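Lectin CEL-I, N-acetyl-D-galactosamine-specific C-type (Cucumaria echinata, PDB 4WQQ) binds carbohydrates through calcium as a C-type lectin naturally specific for galactose and N-acetylgalactosamine, here engineered to recognise mannose. Local coordinates at residues 14-19 with 135-140. The protein carries 3 engineered substitutions. Numbering follows the deposited sequence.
Sequences HCYRFF and MCKLTF
R17 and C136 face each other as a hydrogen-bonded antiparallel pair where the first long strand of the C-type lectin fold meets its last, bringing the two ends of the domain together. R17 N gives to C136 O, and C136 N returns a straighter bond to R17 O at 2.8 Å, with an angle of 172° at the hydrogen. Farther along, L138 N gives to C15 O. At the next carbonyl a side chain takes over: H14 ND1 donates to L138 O at 2.8 Å, the oxygen lying in the plane of the imidazole. This bond, with K137 CE over the centre of one face 3.5 Å from the centroid (a CH-pi contact), helps hold the ring's orientation.

K137 gets there as an extended chain with CG anti to its backbone N (chi1 173°), running alongside Y16, whose CE2 lies 3.8 Å from K137 CD. On this same face M135, bent at chi2 and chi3, crosses F18 and brings its CE to 3.9 Å from F18 CB, under the cover of helix 52-65.

The other face carries C15, R17, C136 and L138. C15 CB packs on L138 CD1. Both cysteine sulfurs meet aromatic rings: C136 SG lies 3.6 Å from F19 CE2, and C15 SG approaches the edge of the F140 ring, 4.0 Å from F140 CZ. Disulfides with C4 and C32 tie C15 and C136 to the rest of the chain. Back on the K137 face, two tips end on E54 OE2 of helix 52-65, K137 NZ by a salt bridge and Y16 OH by a hydrogen bond.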
loop_
_atom_site.group_PDB
_atom_site.type_symbol
_atom_site.label_atom_id
_atom_site.label_comp_id
_atom_site.label_asym_id
_atom_site.label_seq_id
_atom_site.Cartn_x
_atom_site.Cartn_y
_atom_site.Cartn_z
ATOM N N HIS A 14 5.116 7.953 0.623
ATOM C CA HIS A 14 5.680 6.852 1.442
ATOM C C HIS A 14 4.842 6.668 2.678
ATOM O O HIS A 14 3.995 7.530 2.993
ATOM C CB HIS A 14 7.180 7.081 1.856
ATOM C CG HIS A 14 8.124 7.110 0.721
ATOM N ND1 HIS A 14 8.562 5.986 0.062
ATOM C CD2 HIS A 14 8.788 8.152 0.169
ATOM C CE1 HIS A 14 9.413 6.338 -0.896
ATOM N NE2 HIS A 14 9.525 7.660 -0.878
ATOM N N CYS A 15 5.014 5.514 3.334
ATOM C CA CYS A 15 4.489 5.247 4.628
ATOM C C CYS A 15 5.625 4.904 5.554
ATOM O O CYS A 15 6.648 4.395 5.096
ATOM C CB CYS A 15 3.455 4.102 4.644
ATOM S SG CYS A 15 2.141 4.258 3.421
ATOM N N TYR A 16 5.464 5.234 6.801
ATOM C CA TYR A 16 6.491 5.092 7.828
ATOM C C TYR A 16 5.910 4.411 9.077
ATOM O O TYR A 16 4.720 4.580 9.440
ATOM C CB TYR A 16 7.124 6.480 8.217
ATOM C CG TYR A 16 7.736 7.206 7.056
ATOM C CD1 TYR A 16 6.948 7.949 6.209
ATOM C CD2 TYR A 16 9.074 7.192 6.831
ATOM C CE1 TYR A 16 7.496 8.599 5.122
ATOM C CE2 TYR A 16 9.654 7.872 5.760
ATOM C CZ TYR A 16 8.855 8.565 4.900
ATOM O OH TYR A 16 9.342 9.269 3.797
ATOM N N ARG A 17 6.729 3.619 9.781
ATOM C CA ARG A 17 6.346 3.014 11.016
ATOM C C ARG A 17 7.522 2.926 11.973
ATOM O O ARG A 17 8.558 2.351 11.653
ATOM C CB ARG A 17 5.753 1.632 10.818
ATOM C CG ARG A 17 5.158 1.015 12.079
ATOM C CD ARG A 17 4.237 -0.131 11.709
ATOM N NE ARG A 17 3.799 -0.841 12.892
ATOM C CZ ARG A 17 3.100 -1.965 12.885
ATOM N NH1 ARG A 17 2.751 -2.532 11.739
ATOM N NH2 ARG A 17 2.788 -2.532 14.060
ATOM N N PHE A 18 7.334 3.515 13.148
ATOM C CA PHE A 18 8.290 3.444 14.190
ATOM C C PHE A 18 8.044 2.301 15.155
ATOM O O PHE A 18 6.904 2.070 15.581
ATOM C CB PHE A 18 8.254 4.771 14.969
ATOM C CG PHE A 18 9.111 4.756 16.201
ATOM C CD1 PHE A 18 10.482 4.600 16.078
ATOM C CD2 PHE A 18 8.541 4.815 17.492
ATOM C CE1 PHE A 18 11.307 4.530 17.173
ATOM C CE2 PHE A 18 9.373 4.766 18.602
ATOM C CZ PHE A 18 10.732 4.590 18.473
ATOM N N PHE A 19 9.124 1.563 15.435
ATOM C CA PHE A 19 9.170 0.489 16.373
ATOM C C PHE A 19 10.022 0.834 17.571
ATOM O O PHE A 19 11.226 0.967 17.531
ATOM C CB PHE A 19 9.691 -0.774 15.716
ATOM C CG PHE A 19 8.740 -1.326 14.699
ATOM C CD1 PHE A 19 7.709 -2.164 15.070
ATOM C CD2 PHE A 19 8.843 -0.937 13.379
ATOM C CE1 PHE A 19 6.806 -2.663 14.130
ATOM C CE2 PHE A 19 7.931 -1.416 12.467
ATOM C CZ PHE A 19 6.923 -2.274 12.842
ATOM N N MET A 135 13.022 2.536 12.560
ATOM C CA MET A 135 11.918 3.035 11.772
ATOM C C MET A 135 11.934 2.347 10.391
ATOM O O MET A 135 12.975 2.306 9.710
ATOM C CB MET A 135 12.208 4.502 11.560
ATOM C CG MET A 135 11.333 5.256 10.613
ATOM S SD MET A 135 9.938 5.997 11.415
ATOM C CE MET A 135 10.559 7.040 12.810
ATOM N N CYS A 136 10.767 1.919 9.954
ATOM C CA CYS A 136 10.623 1.358 8.632
ATOM C C CYS A 136 9.891 2.306 7.689
ATOM O O CYS A 136 9.203 3.237 8.140
ATOM C CB CYS A 136 9.856 0.049 8.677
ATOM S SG CYS A 136 10.479 -1.132 9.927
ATOM N N LYS A 137 10.054 2.053 6.413
ATOM C CA LYS A 137 9.490 2.928 5.356
ATOM C C LYS A 137 9.022 1.993 4.293
ATOM O O LYS A 137 9.741 1.070 3.936
ATOM C CB LYS A 137 10.595 3.839 4.847
ATOM C CG LYS A 137 10.335 4.720 3.663
ATOM C CD LYS A 137 11.565 5.647 3.416
ATOM C CE LYS A 137 11.482 6.278 2.035
ATOM N NZ LYS A 137 12.546 7.268 1.754
ATOM N N LEU A 138 7.844 2.291 3.725
ATOM C CA LEU A 138 7.388 1.670 2.506
ATOM C C LEU A 138 7.745 2.440 1.261
ATOM O O LEU A 138 7.560 3.659 1.209
ATOM C CB LEU A 138 5.896 1.510 2.567
ATOM C CG LEU A 138 5.382 0.704 3.750
ATOM C CD1 LEU A 138 3.920 0.536 3.552
ATOM C CD2 LEU A 138 6.028 -0.675 3.998
ATOM N N THR A 139 8.212 1.698 0.254
ATOM C CA THR A 139 8.488 2.256 -1.067
ATOM C C THR A 139 7.644 1.451 -2.087
ATOM O O THR A 139 7.714 0.228 -2.166
ATOM C CB THR A 139 10.003 2.194 -1.423
ATOM O OG1 THR A 139 10.731 2.953 -0.448
ATOM C CG2 THR A 139 10.303 2.781 -2.805
ATOM N N PHE A 140 6.868 2.176 -2.896
ATOM C CA PHE A 140 6.033 1.584 -3.931
ATOM C C PHE A 140 6.782 1.545 -5.195
ATOM O O PHE A 140 6.856 2.516 -5.924
ATOM C CB PHE A 140 4.738 2.316 -4.009
ATOM C CG PHE A 140 4.082 2.403 -2.659
ATOM C CD1 PHE A 140 3.406 1.334 -2.134
ATOM C CD2 PHE A 140 4.167 3.555 -1.909
ATOM C CE1 PHE A 140 2.840 1.429 -0.873
ATOM C CE2 PHE A 140 3.639 3.635 -0.636
ATOM C CZ PHE A 140 2.964 2.585 -0.106
#